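PDB 6S8T: erythrocyte membrane protein 1 from Plasmodium falciparum, which binds the host receptor ICAM-1 through the DBLbeta domain of this chain, a step in the adhesion of infected erythrocytes to host cells. Local coordinates for residues A[307-312]-A[428-433]; A[39-44]-A[136-141]; A[177-182]-A[276-281]; A[85-90]-A[161-166]; A[70-75]-A[123-128]. One frame throughout, in Å; residues are numbered along the deposited sequence.

Contact 1 (A[307-312]-A[428-433])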
# COMPACT_ATOMS: atom_id res chain seq x y z
N LYS A 307 5.11 14.55 4.53
CA LYS A 307 6.36 14.48 5.28
C LYS A 307 7.47 15.24 4.56
O LYS A 307 8.25 15.96 5.19
CB LYS A 307 6.77 13.03 5.50
CG LYS A 307 5.90 12.27 6.48
CD LYS A 307 6.39 10.84 6.66
CE LYS A 307 5.72 10.16 7.84
NZ LYS A 307 6.07 10.84 9.13
N MET A 308 7.56 15.08 3.23
CA MET A 308 8.54 15.84 2.46
C MET A 308 8.24 17.33 2.50
O MET A 308 9.14 18.15 2.70
CB MET A 308 8.57 15.33 1.01
CG MET A 308 9.51 16.08 0.07
SD MET A 308 8.80 17.56 -0.69
CE MET A 308 7.28 16.89 -1.36
N GLN A 309 6.97 17.70 2.31
CA GLN A 309 6.59 19.11 2.30
C GLN A 309 6.88 19.77 3.64
O GLN A 309 7.40 20.89 3.69
CB GLN A 309 5.10 19.25 1.95
CG GLN A 309 4.63 20.68 1.71
CD GLN A 309 4.23 21.41 2.99
OE1 GLN A 309 3.85 20.79 3.98
NE2 GLN A 309 4.32 22.73 2.96
N SER A 310 6.57 19.08 4.74
CA SER A 310 6.81 19.64 6.07
C SER A 310 8.30 19.83 6.32
O SER A 310 8.71 20.82 6.95
CB SER A 310 6.19 18.74 7.13
OG SER A 310 6.32 19.30 8.43
N GLN A 311 9.13 18.90 5.84
CA GLN A 311 10.58 19.03 6.04
C GLN A 311 11.15 20.18 5.23
O GLN A 311 12.00 20.93 5.72
CB GLN A 311 11.27 17.71 5.69
CG GLN A 311 12.77 17.70 5.95
CD GLN A 311 13.40 16.35 5.65
OE1 GLN A 311 13.77 16.07 4.51
NE2 GLN A 311 13.52 15.50 6.67
N GLU A 312 10.71 20.33 3.98
CA GLU A 312 11.15 21.46 3.17
C GLU A 312 10.64 22.78 3.72
O GLU A 312 11.32 23.80 3.63
CB GLU A 312 10.69 21.29 1.72
CG GLU A 312 11.37 20.17 0.97
CD GLU A 312 12.87 20.33 0.93
OE1 GLU A 312 13.57 19.72 1.76
OE2 GLU A 312 13.36 21.09 0.06
N ASP A 428 -2.11 15.23 8.49
CA ASP A 428 -1.89 16.17 9.57
C ASP A 428 -0.48 16.73 9.58
O ASP A 428 -0.23 17.75 10.24
CB ASP A 428 -2.20 15.52 10.92
CG ASP A 428 -3.66 15.13 11.07
OD1 ASP A 428 -4.50 15.70 10.34
OD2 ASP A 428 -3.96 14.27 11.92
N GLU A 429 0.46 16.09 8.88
CA GLU A 429 1.84 16.55 8.89
C GLU A 429 2.12 17.63 7.85
O GLU A 429 3.15 18.30 7.94
CB GLU A 429 2.79 15.37 8.67
CG GLU A 429 2.61 14.25 9.68
CD GLU A 429 3.56 13.09 9.47
OE1 GLU A 429 4.78 13.34 9.33
OE2 GLU A 429 3.09 11.93 9.44
N CYS A 430 1.22 17.82 6.88
CA CYS A 430 1.32 18.98 6.00
C CYS A 430 1.16 20.26 6.81
O CYS A 430 0.23 20.39 7.61
CB CYS A 430 0.25 18.90 4.91
SG CYS A 430 0.78 18.14 3.34
N THR A 431 2.08 21.20 6.62
CA THR A 431 2.10 22.44 7.38
C THR A 431 1.74 23.61 6.47
O THR A 431 2.39 23.81 5.43
CB THR A 431 3.46 22.66 8.05
OG1 THR A 431 3.57 24.02 8.51
CG2 THR A 431 4.60 22.36 7.09
N GLU A 432 0.70 24.35 6.85
CA GLU A 432 0.23 25.55 6.16
C GLU A 432 -0.36 25.26 4.78
O GLU A 432 -1.30 25.94 4.35
CB GLU A 432 1.35 26.58 6.04
CG GLU A 432 1.84 27.13 7.37
CD GLU A 432 0.77 27.91 8.12
OE1 GLU A 432 -0.11 28.50 7.45
OE2 GLU A 432 0.81 27.93 9.37
N GLN A 433 0.16 24.26 4.08
CA GLN A 433 -0.32 23.86 2.77
C GLN A 433 -0.96 22.48 2.92
O GLN A 433 -0.31 21.45 2.73
CB GLN A 433 0.81 23.85 1.74
CG GLN A 433 1.73 25.06 1.82
CD GLN A 433 1.01 26.38 1.59
OE1 GLN A 433 1.31 27.38 2.24
NE2 GLN A 433 0.06 26.38 0.67
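Helix 293-319 is packed here against the loop that follows helix 417-424, a polar contact in which Lys307, Gln309 and Ser310 meet Glu429, Cys430 and Thr431. At its upstream end Lys307 and Glu429 form a salt bridge. Lys307 NZ lies 2.8 Å from Glu429 OE1, on the syn side of that oxygen, and makes a weaker bond to OE2 at 3.2 Å. The lysine chain is extended until its last torsion (chi4 -64°), where the bend turns NZ back to the carboxylate; its CG also lies 3.2 Å from Glu429 OE1. Glu429 reaches across with a chain extended beyond CG, while its backbone O lies 3.2 Å from Ser310 CB. Two residues on, the amide of Gln309 reads the backbone of Thr431 with both ends. Gln309 OE1 accepts from Thr431 N at 3.2 Å in a fairly straight bond (163°), and its NE2 gives a weak one to Thr431 O at 3.3 Å. A bend at chi2 (-86°) swings the amide out to the loop, and the stronger partner of NE2 is Tyr347 OH on helix 335-372. The methyl CG2 of Thr431 rests on the helix surface, 3.7 Å from Ser310 CA. Cys430 is disulfide-bonded to Cys306, one residue before 307-312, which staples the loop to the helix beside these bonds. A late segment fastened by a cystine to one of the long helices of a helical hairpin, here 293-319 and 335-372, is in keeping with the cysteine-rich, all-helical DBL fold.

Contact 2 (A[39-44]-A[136-141])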
# COMPACT_ATOMS: atom_id res chain seq x y z
N LEU A 39 -9.42 -25.42 2.50
CA LEU A 39 -8.26 -24.58 2.27
C LEU A 39 -7.67 -24.02 3.56
O LEU A 39 -6.69 -23.27 3.50
CB LEU A 39 -8.62 -23.44 1.32
CG LEU A 39 -9.01 -23.88 -0.10
CD1 LEU A 39 -9.65 -22.74 -0.87
CD2 LEU A 39 -7.81 -24.41 -0.86
N ARG A 40 -8.23 -24.36 4.72
CA ARG A 40 -7.64 -23.96 5.99
C ARG A 40 -6.31 -24.68 6.18
O ARG A 40 -6.26 -25.92 6.19
CB ARG A 40 -8.60 -24.28 7.14
CG ARG A 40 -9.86 -23.41 7.15
CD ARG A 40 -10.81 -23.79 8.28
NE ARG A 40 -11.54 -25.02 8.00
CZ ARG A 40 -11.23 -26.21 8.50
NH1 ARG A 40 -10.19 -26.34 9.32
NH2 ARG A 40 -11.95 -27.28 8.19
N ALA A 41 -5.24 -23.92 6.34
CA ALA A 41 -3.89 -24.46 6.33
C ALA A 41 -3.24 -24.34 7.71
O ALA A 41 -3.70 -23.61 8.59
CB ALA A 41 -3.02 -23.74 5.29
N ASP A 42 -2.14 -25.09 7.87
CA ASP A 42 -1.35 -25.07 9.10
C ASP A 42 0.11 -25.24 8.71
O ASP A 42 0.48 -26.26 8.12
CB ASP A 42 -1.79 -26.18 10.06
CG ASP A 42 -0.94 -26.23 11.33
OD1 ASP A 42 -0.20 -25.26 11.61
OD2 ASP A 42 -1.00 -27.25 12.04
N ALA A 43 0.94 -24.25 9.05
CA ALA A 43 2.34 -24.29 8.66
C ALA A 43 3.05 -25.52 9.22
O ALA A 43 3.93 -26.07 8.56
CB ALA A 43 3.05 -23.01 9.12
N LYS A 44 2.67 -25.96 10.42
CA LYS A 44 3.32 -27.12 11.03
C LYS A 44 3.08 -28.40 10.25
O LYS A 44 3.89 -29.33 10.35
CB LYS A 44 2.85 -27.29 12.47
CG LYS A 44 3.26 -26.16 13.40
CD LYS A 44 2.80 -26.40 14.83
CE LYS A 44 1.28 -26.45 14.91
NZ LYS A 44 0.81 -26.67 16.31
N LYS A 136 1.21 -31.70 -0.04
CA LYS A 136 0.81 -30.82 1.05
C LYS A 136 1.09 -29.36 0.72
O LYS A 136 1.58 -28.60 1.56
CB LYS A 136 1.50 -31.23 2.35
CG LYS A 136 1.14 -32.63 2.83
CD LYS A 136 1.50 -32.83 4.30
CE LYS A 136 2.64 -33.83 4.48
NZ LYS A 136 2.25 -35.22 4.11
N ALA A 137 0.78 -28.95 -0.51
CA ALA A 137 1.05 -27.59 -0.94
C ALA A 137 0.19 -26.56 -0.21
O ALA A 137 0.57 -25.39 -0.14
CB ALA A 137 0.83 -27.45 -2.45
N ILE A 138 -0.96 -26.98 0.32
CA ILE A 138 -1.80 -26.06 1.09
C ILE A 138 -1.06 -25.58 2.33
O ILE A 138 -1.10 -24.39 2.67
CB ILE A 138 -3.13 -26.75 1.45
CG1 ILE A 138 -4.05 -26.79 0.22
CG2 ILE A 138 -3.83 -26.03 2.59
CD1 ILE A 138 -4.38 -25.42 -0.30
N HIS A 139 -0.36 -26.49 3.00
CA HIS A 139 0.32 -26.17 4.25
C HIS A 139 1.72 -25.62 4.05
O HIS A 139 2.16 -24.76 4.83
CB HIS A 139 0.38 -27.41 5.14
CG HIS A 139 -0.95 -28.09 5.33
ND1 HIS A 139 -1.90 -27.61 6.20
CD2 HIS A 139 -1.48 -29.19 4.76
CE1 HIS A 139 -2.96 -28.40 6.16
NE2 HIS A 139 -2.73 -29.37 5.29
N SER A 140 2.43 -26.08 3.02
CA SER A 140 3.78 -25.57 2.78
C SER A 140 3.76 -24.13 2.30
O SER A 140 4.69 -23.37 2.60
CB SER A 140 4.50 -26.46 1.76
OG SER A 140 4.64 -27.79 2.24
N LEU A 141 2.73 -23.73 1.55
CA LEU A 141 2.66 -22.35 1.08
C LEU A 141 2.43 -21.38 2.23
O LEU A 141 3.00 -20.28 2.24
CB LEU A 141 1.55 -22.20 0.04
CG LEU A 141 1.32 -20.78 -0.50
CD1 LEU A 141 2.57 -20.26 -1.19
CD2 LEU A 141 0.12 -20.73 -1.44
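Asp42 and His139 carry the hydrogen bond of this contact, in which the loop 39-44 lies along the first turn of helix 137-163. Asp42 N donates to His139 ND1 at 3.0 Å with an angle of 149°, and the donor sits at the ring edge, almost in the ring plane. With CG anti to its own carbonyl carbon (chi1 -52°), the imidazole stands up beside the loop and presents ND1 to that amide. The carboxylate of Asp42 points elsewhere: OD1 accepts from Lys44 N at 3.2 Å, from above the carboxylate plane, which makes an Asx turn at the start of the 3-10 turn.

Apolar contacts flank this bond and centre on Ile138. Its CD1 meets Leu39 CD2 at 3.6 Å, the two side chains crossing at about a right angle, while its CG2 meets Ala41 CB at 3.6 Å. That same CG2 lies over the centre of the His139 ring, 4.3 Å above its plane. Ala41 CB also presses on the helix backbone, 3.3 Å from Ile138 O.

Helix 246-268 holds the loop too: its Asn256 bonds both Ala41 N and Leu39 O. Ile138 packs further on Trp252 of that helix and on Ile218 of helix 202-221, so the loop packs where helix 137-163 meets helices 246-268 and 202-221.

Contact 3 (A[177-182]-A[276-281]); sequences SICRAV and GDCHYN
The shortest polar bond between 177-182 and 276-281 joins Arg180 NH2 to Asp277 OD2, 2.9 Å long with an angle of 161° at the hydrogen. It is an end-on salt bridge through one nitrogen: OD2 lies in the guanidinium plane, and the carboxylate stands almost perpendicular to it, 89° away. The bend of the arginine at chi3 folds the chain round the aspartate, bringing CD within 3.3 Å and CG within 3.4 Å of the same Asp277 OD2. NH1 is taken by Glu303 of helix 293-319, so the guanidinium is held between two carboxylates, whose charges it probably balances in part.

Next to this pair is the covalent link, the disulfide between Cys179 and Cys278, with SG to SG at 2.0 Å and a chi3 of 99°, a right-handed bridge. Asn281 leans on it, its ND2 lying 3.5 Å from Cys179 SG. Cys278 begins a type I beta turn that ends at Asn281, and the Asn281 N to Cys278 O bond that closes it is 3.3 Å long. Beyond the two segments, helix 172-194 holds Asp277 by its backbone too: Glu176 accepts from its N and Arg183 donates to its O. Gly276 O is gripped twice by His279, through the backbone N and through ND1.

A buried cystine with a single ion pair between the neighbouring residues of the two segments, tying a core helix to a loop between helices 246-268 and 293-319, suits the disulfide-stapled helical core of a Duffy binding domain.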
# COMPACT_ATOMS: atom_id res chain seq x y z
N SER A 177 2.05 5.81 12.38
CA SER A 177 2.55 5.71 11.01
C SER A 177 3.21 4.35 10.76
O SER A 177 3.07 3.79 9.66
CB SER A 177 3.54 6.85 10.74
OG SER A 177 3.96 6.86 9.39
N ILE A 178 3.92 3.81 11.75
CA ILE A 178 4.52 2.49 11.62
C ILE A 178 3.44 1.41 11.58
O ILE A 178 3.53 0.45 10.81
CB ILE A 178 5.53 2.24 12.75
CG1 ILE A 178 6.68 3.24 12.70
CG2 ILE A 178 6.08 0.82 12.68
CD1 ILE A 178 7.68 3.08 13.85
N CYS A 179 2.41 1.55 12.42
CA CYS A 179 1.32 0.59 12.41
C CYS A 179 0.61 0.57 11.06
O CYS A 179 0.25 -0.50 10.55
CB CYS A 179 0.34 0.90 13.55
SG CYS A 179 0.99 0.61 15.24
N ARG A 180 0.42 1.74 10.44
CA ARG A 180 -0.22 1.79 9.12
C ARG A 180 0.64 1.12 8.06
O ARG A 180 0.11 0.44 7.17
CB ARG A 180 -0.53 3.24 8.72
CG ARG A 180 -1.76 3.84 9.40
CD ARG A 180 -2.17 5.17 8.76
NE ARG A 180 -1.10 6.16 8.77
CZ ARG A 180 -0.92 7.05 9.74
NH1 ARG A 180 0.09 7.92 9.66
NH2 ARG A 180 -1.73 7.09 10.78
N ALA A 181 1.96 1.29 8.14
CA ALA A 181 2.85 0.69 7.15
C ALA A 181 2.80 -0.83 7.20
O ALA A 181 2.87 -1.50 6.16
CB ALA A 181 4.29 1.19 7.36
N VAL A 182 2.69 -1.40 8.40
CA VAL A 182 2.56 -2.85 8.53
C VAL A 182 1.20 -3.31 7.99
O VAL A 182 1.09 -4.40 7.43
CB VAL A 182 2.78 -3.27 9.99
CG1 VAL A 182 2.62 -4.78 10.16
CG2 VAL A 182 4.17 -2.84 10.47
N GLY A 276 -5.99 3.83 18.38
CA GLY A 276 -5.86 4.44 17.07
C GLY A 276 -5.64 3.39 16.00
O GLY A 276 -6.24 2.31 16.01
N ASP A 277 -4.75 3.70 15.05
CA ASP A 277 -4.43 2.77 13.97
C ASP A 277 -3.65 1.56 14.45
O ASP A 277 -3.47 0.61 13.67
CB ASP A 277 -3.65 3.49 12.88
CG ASP A 277 -4.50 4.49 12.10
OD1 ASP A 277 -5.74 4.30 12.07
OD2 ASP A 277 -3.94 5.45 11.53
N CYS A 278 -3.19 1.54 15.70
CA CYS A 278 -2.49 0.40 16.27
C CYS A 278 -3.41 -0.55 17.03
O CYS A 278 -2.92 -1.40 17.78
CB CYS A 278 -1.36 0.86 17.20
SG CYS A 278 -0.06 1.88 16.44
N HIS A 279 -4.73 -0.43 16.87
CA HIS A 279 -5.63 -1.21 17.71
C HIS A 279 -5.85 -2.63 17.20
O HIS A 279 -6.59 -3.39 17.83
CB HIS A 279 -6.98 -0.50 17.87
CG HIS A 279 -7.92 -0.70 16.72
ND1 HIS A 279 -7.94 0.12 15.62
CD2 HIS A 279 -8.89 -1.62 16.52
CE1 HIS A 279 -8.88 -0.29 14.78
NE2 HIS A 279 -9.47 -1.35 15.30
N TYR A 280 -5.21 -3.02 16.09
CA TYR A 280 -5.19 -4.40 15.64
C TYR A 280 -3.92 -5.14 16.05
O TYR A 280 -3.71 -6.28 15.62
CB TYR A 280 -5.35 -4.48 14.12
CG TYR A 280 -6.68 -3.99 13.60
CD1 TYR A 280 -7.85 -4.69 13.86
CD2 TYR A 280 -6.77 -2.83 12.84
CE1 TYR A 280 -9.07 -4.25 13.38
CE2 TYR A 280 -7.99 -2.38 12.36
CZ TYR A 280 -9.14 -3.09 12.63
OH TYR A 280 -10.35 -2.65 12.16
N ASN A 281 -3.07 -4.52 16.87
CA ASN A 281 -1.77 -5.11 17.17
C ASN A 281 -1.89 -6.37 18.02
O ASN A 281 -1.11 -7.31 17.85
CB ASN A 281 -0.87 -4.09 17.86
CG ASN A 281 -0.43 -2.97 16.94
OD1 ASN A 281 -0.90 -2.88 15.80
ND2 ASN A 281 0.45 -2.11 17.42

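Contact 4 (A[85-90]-A[161-166]); sequences GNNERF and KKHNTL
Helix 137-163 ends in a Schellman motif at Thr165, and the last residues before it, His163 and Asn164, receive the loop 85-90. The imidazole of His163 carries most of the contact. Phe90 N donates to its ND1 at 3.0 Å with an angle of 156°, the donor lying in the ring plane. From the far side of the ring NE2 gives Asn87 OD1 a weak bond at 3.4 Å, so the ring bridges two points of the loop; Asn87 CB comes still nearer to NE2, at 3.3 Å. The Asn87 amide stands at 89° to the imidazole, and Asn87 O lies over one ring face toward its rim. The stronger partner of Asn87 OD1 is Arg159, a turn back on the helix. Asn164 ND2 adds a weak bond to Phe90 O, 3.2 Å long, beside its better one to Tyr160 O. Arg89 turns its end away to a salt bridge with Asp152, and the Phe90 ring meets Tyr160.

ND1 accepts, so it carries no proton; a proton on NE2 suits the weak bond to Asn87 OD1, while the cationic neighbours Arg159 and Lys162 would probably disfavour a doubly protonated ring.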
# COMPACT_ATOMS: atom_id res chain seq x y z
N GLY A 85 19.06 -1.81 -0.86
CA GLY A 85 20.50 -1.69 -0.78
C GLY A 85 21.01 -0.29 -0.55
O GLY A 85 22.16 -0.12 -0.13
N ASN A 86 20.19 0.73 -0.83
CA ASN A 86 20.59 2.11 -0.65
C ASN A 86 19.95 2.77 0.56
O ASN A 86 20.16 3.96 0.79
CB ASN A 86 20.26 2.92 -1.91
CG ASN A 86 21.02 2.45 -3.13
OD1 ASN A 86 22.20 2.10 -3.04
ND2 ASN A 86 20.35 2.42 -4.27
N ASN A 87 19.17 2.02 1.34
CA ASN A 87 18.48 2.53 2.52
C ASN A 87 17.59 3.73 2.16
O ASN A 87 17.76 4.84 2.67
CB ASN A 87 19.48 2.89 3.63
CG ASN A 87 20.19 1.68 4.18
OD1 ASN A 87 19.68 1.00 5.07
ND2 ASN A 87 21.38 1.39 3.65
N GLU A 88 16.64 3.47 1.27
CA GLU A 88 15.69 4.48 0.84
C GLU A 88 14.26 4.17 1.26
O GLU A 88 13.38 5.01 1.03
CB GLU A 88 15.73 4.64 -0.68
CG GLU A 88 17.04 5.16 -1.22
CD GLU A 88 17.05 5.24 -2.73
OE1 GLU A 88 16.19 4.58 -3.36
OE2 GLU A 88 17.90 5.96 -3.29
N ARG A 89 14.01 3.02 1.89
CA ARG A 89 12.65 2.51 2.01
C ARG A 89 11.75 3.45 2.81
O ARG A 89 10.59 3.66 2.44
CB ARG A 89 12.66 1.12 2.66
CG ARG A 89 11.29 0.44 2.66
CD ARG A 89 11.35 -0.98 3.20
NE ARG A 89 10.07 -1.66 3.03
CZ ARG A 89 9.78 -2.87 3.49
NH1 ARG A 89 8.58 -3.39 3.27
NH2 ARG A 89 10.68 -3.56 4.17
N PHE A 90 12.26 4.02 3.90
CA PHE A 90 11.44 4.91 4.72
C PHE A 90 12.14 6.24 4.95
O PHE A 90 11.95 6.88 5.99
CB PHE A 90 11.09 4.24 6.05
CG PHE A 90 10.16 3.06 5.91
CD1 PHE A 90 8.82 3.25 5.60
CD2 PHE A 90 10.62 1.77 6.09
CE1 PHE A 90 7.96 2.18 5.46
CE2 PHE A 90 9.77 0.69 5.96
CZ PHE A 90 8.44 0.89 5.65
N LYS A 161 12.54 3.36 12.07
CA LYS A 161 13.27 4.05 13.13
C LYS A 161 14.67 4.44 12.69
O LYS A 161 15.17 5.49 13.10
CB LYS A 161 13.31 3.18 14.39
CG LYS A 161 11.95 2.97 15.04
CD LYS A 161 12.05 2.30 16.40
CE LYS A 161 12.35 0.82 16.27
NZ LYS A 161 12.40 0.15 17.60
N LYS A 162 15.30 3.63 11.85
CA LYS A 162 16.66 3.93 11.40
C LYS A 162 16.68 5.08 10.40
O LYS A 162 17.47 6.02 10.53
CB LYS A 162 17.31 2.69 10.80
CG LYS A 162 18.67 2.93 10.19
CD LYS A 162 19.17 1.71 9.44
CE LYS A 162 20.54 1.96 8.83
NZ LYS A 162 20.54 3.14 7.92
N HIS A 163 15.80 5.02 9.39
CA HIS A 163 15.82 6.03 8.34
C HIS A 163 15.37 7.40 8.83
O HIS A 163 15.64 8.41 8.17
CB HIS A 163 14.97 5.57 7.16
CG HIS A 163 15.55 4.40 6.42
ND1 HIS A 163 14.85 3.70 5.47
CD2 HIS A 163 16.77 3.82 6.50
CE1 HIS A 163 15.62 2.73 4.99
NE2 HIS A 163 16.79 2.78 5.61
N ASN A 164 14.69 7.46 9.98
CA ASN A 164 14.28 8.73 10.57
C ASN A 164 15.04 9.06 11.85
O ASN A 164 14.71 10.06 12.50
CB ASN A 164 12.77 8.72 10.85
CG ASN A 164 11.95 8.59 9.58
OD1 ASN A 164 11.54 9.59 9.00
ND2 ASN A 164 11.72 7.37 9.15
N THR A 165 16.03 8.25 12.23
CA THR A 165 16.82 8.45 13.45
C THR A 165 15.91 8.66 14.66
O THR A 165 16.07 9.60 15.44
CB THR A 165 17.81 9.60 13.31
OG1 THR A 165 17.10 10.84 13.18
CG2 THR A 165 18.69 9.40 12.08
N LEU A 166 14.93 7.77 14.81
CA LEU A 166 13.98 7.85 15.91
C LEU A 166 14.63 7.37 17.20
O LEU A 166 15.15 6.25 17.26
CB LEU A 166 12.73 7.03 15.60
CG LEU A 166 11.65 7.72 14.76
CD1 LEU A 166 10.56 6.73 14.38
CD2 LEU A 166 11.06 8.89 15.53

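Contact 5 (A[70-75]-A[123-128])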
# COMPACT_ATOMS: atom_id res chain seq x y z
N ASP A 70 12.69 -21.90 0.18
CA ASP A 70 13.64 -21.18 -0.65
C ASP A 70 14.74 -22.13 -1.12
O ASP A 70 15.37 -22.82 -0.31
CB ASP A 70 14.24 -20.01 0.14
CG ASP A 70 15.02 -19.03 -0.73
OD1 ASP A 70 15.65 -19.45 -1.73
OD2 ASP A 70 15.01 -17.82 -0.42
N SER A 71 14.96 -22.17 -2.43
CA SER A 71 15.90 -23.10 -3.05
C SER A 71 17.33 -22.59 -3.05
O SER A 71 18.09 -22.90 -3.99
CB SER A 71 15.45 -23.42 -4.47
OG SER A 71 15.56 -22.28 -5.30
N ARG A 72 17.74 -21.83 -2.04
CA ARG A 72 19.08 -21.29 -1.96
C ARG A 72 19.74 -21.69 -0.65
O ARG A 72 19.08 -22.13 0.30
CB ARG A 72 19.07 -19.76 -2.11
CG ARG A 72 18.64 -19.28 -3.48
CD ARG A 72 18.47 -17.77 -3.52
NE ARG A 72 17.45 -17.31 -2.58
CZ ARG A 72 17.08 -16.04 -2.44
NH1 ARG A 72 17.65 -15.10 -3.18
NH2 ARG A 72 16.14 -15.71 -1.56
N ASN A 73 21.06 -21.52 -0.60
CA ASN A 73 21.86 -21.95 0.54
C ASN A 73 21.64 -21.01 1.73
O ASN A 73 20.83 -20.08 1.70
CB ASN A 73 23.33 -22.02 0.16
CG ASN A 73 23.62 -23.07 -0.89
OD1 ASN A 73 24.02 -24.18 -0.58
ND2 ASN A 73 23.41 -22.71 -2.16
N GLY A 74 22.37 -21.28 2.81
CA GLY A 74 22.17 -20.54 4.04
C GLY A 74 22.59 -19.09 3.91
O GLY A 74 23.47 -18.73 3.13
N ASN A 75 21.91 -18.24 4.68
CA ASN A 75 22.23 -16.81 4.76
C ASN A 75 21.95 -16.09 3.45
O ASN A 75 22.12 -14.88 3.36
CB ASN A 75 23.69 -16.61 5.19
CG ASN A 75 23.92 -16.98 6.64
OD1 ASN A 75 22.97 -17.19 7.38
ND2 ASN A 75 25.19 -17.03 7.06
N LEU A 123 9.75 -15.92 -1.47
CA LEU A 123 8.67 -16.27 -2.40
C LEU A 123 9.12 -16.16 -3.85
O LEU A 123 8.61 -16.90 -4.71
CB LEU A 123 7.46 -15.37 -2.14
CG LEU A 123 6.79 -15.49 -0.78
CD1 LEU A 123 5.72 -14.42 -0.61
CD2 LEU A 123 6.18 -16.88 -0.60
N GLU A 124 10.06 -15.26 -4.14
CA GLU A 124 10.54 -15.09 -5.50
C GLU A 124 11.40 -16.25 -5.97
O GLU A 124 11.50 -16.49 -7.18
CB GLU A 124 11.32 -13.78 -5.62
CG GLU A 124 10.48 -12.52 -5.41
CD GLU A 124 11.34 -11.29 -5.11
OE1 GLU A 124 11.07 -10.61 -4.10
OE2 GLU A 124 12.28 -11.01 -5.89
N ASN A 125 12.03 -16.98 -5.05
CA ASN A 125 12.95 -18.06 -5.37
C ASN A 125 12.46 -19.39 -4.82
O ASN A 125 13.23 -20.18 -4.25
CB ASN A 125 14.35 -17.75 -4.86
CG ASN A 125 14.92 -16.48 -5.46
OD1 ASN A 125 15.43 -16.48 -6.58
ND2 ASN A 125 14.85 -15.38 -4.71
N LEU A 126 11.17 -19.67 -4.98
CA LEU A 126 10.62 -20.93 -4.51
C LEU A 126 11.04 -22.08 -5.42
O LEU A 126 11.25 -21.91 -6.62
CB LEU A 126 9.09 -20.86 -4.45
CG LEU A 126 8.43 -20.11 -3.29
CD1 LEU A 126 6.92 -20.15 -3.42
CD2 LEU A 126 8.87 -20.70 -1.95
N ASN A 127 11.17 -23.26 -4.82
CA ASN A 127 11.32 -24.51 -5.56
C ASN A 127 9.95 -25.18 -5.57
O ASN A 127 9.53 -25.75 -4.57
CB ASN A 127 12.38 -25.41 -4.92
CG ASN A 127 12.59 -26.70 -5.68
OD1 ASN A 127 11.89 -27.69 -5.44
ND2 ASN A 127 13.54 -26.71 -6.60
N VAL A 128 9.26 -25.08 -6.71
CA VAL A 128 7.88 -25.55 -6.79
C VAL A 128 7.76 -27.04 -6.56
O VAL A 128 6.67 -27.53 -6.21
CB VAL A 128 7.26 -25.16 -8.15
CG1 VAL A 128 7.24 -23.65 -8.31
CG2 VAL A 128 8.04 -25.81 -9.29
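The guanidinium of Arg72 carries the amide of Asn125 on one face and the carboxylate of Asp70 at its edge. Beneath these side chains is a single beta bridge on the surface of the DBLbeta domain, pairing Asp70 with Leu126 at a CA-to-CA distance of 4.9 Å. Asn125 ND2 lies 3.1 Å above the guanidinium plane toward the rim, the two planes 28° apart, in an offset stack. At 3.2 Å, Asn125 ND2 and Arg72 NH1 are two donors facing each other without a bond; ND2 gives a hydrogen to Ser121 O. Arg72 grips Asp70 side-on, NE to OD1 at 2.9 Å and NH2 to OD2 at 2.7 Å, and each oxygen offers its syn lone pair. This fixes the rotation of the guanidinium, with one face turned to the amide, and a further bond from NH2 to Ser121 OG ties it to the start of helix 121-124. The Asp70 carboxylate runs alongside the Asn125 side chain, their planes nearly parallel.

The hydrogen bond of the bridge is the straight one from Ser71 N to Asn125 O (3.2 Å, 175°), nearly in line with the carbonyl. Beyond it Asn127 N-caps the next helix through Trp130 N. Ser71 packs its CB 3.7 Å from Asn127 CB, and chi1 of 67° tucks its OG back between N and C, from where it adds a weak bond to Asn125 O at 3.3 Å.

How the contacts relate
From the N terminus, 39-44 opens contact 2, which closes on the start of helix 137-163 at 136-141. Contact 5 is nested inside that loop, joining 70-75 to the end of helix 121-124. Contact 4 starts at 85-90, within both loops, and closes on the far end of helix 137-163, so it crosses contacts 2 and 5. The N-terminal region is thus tied to both ends of one helix. Contact 3 follows in series, linking helix 172-194 to 276-281, and contact 1 comes last, bringing 428-433 back to helix 293-319. Contact 3 touches contact 4 through Ala181 and Phe90 and contact 1 through Ser177 and Lys307; contacts 1 and 2 lie on opposite sides of the chain's centre.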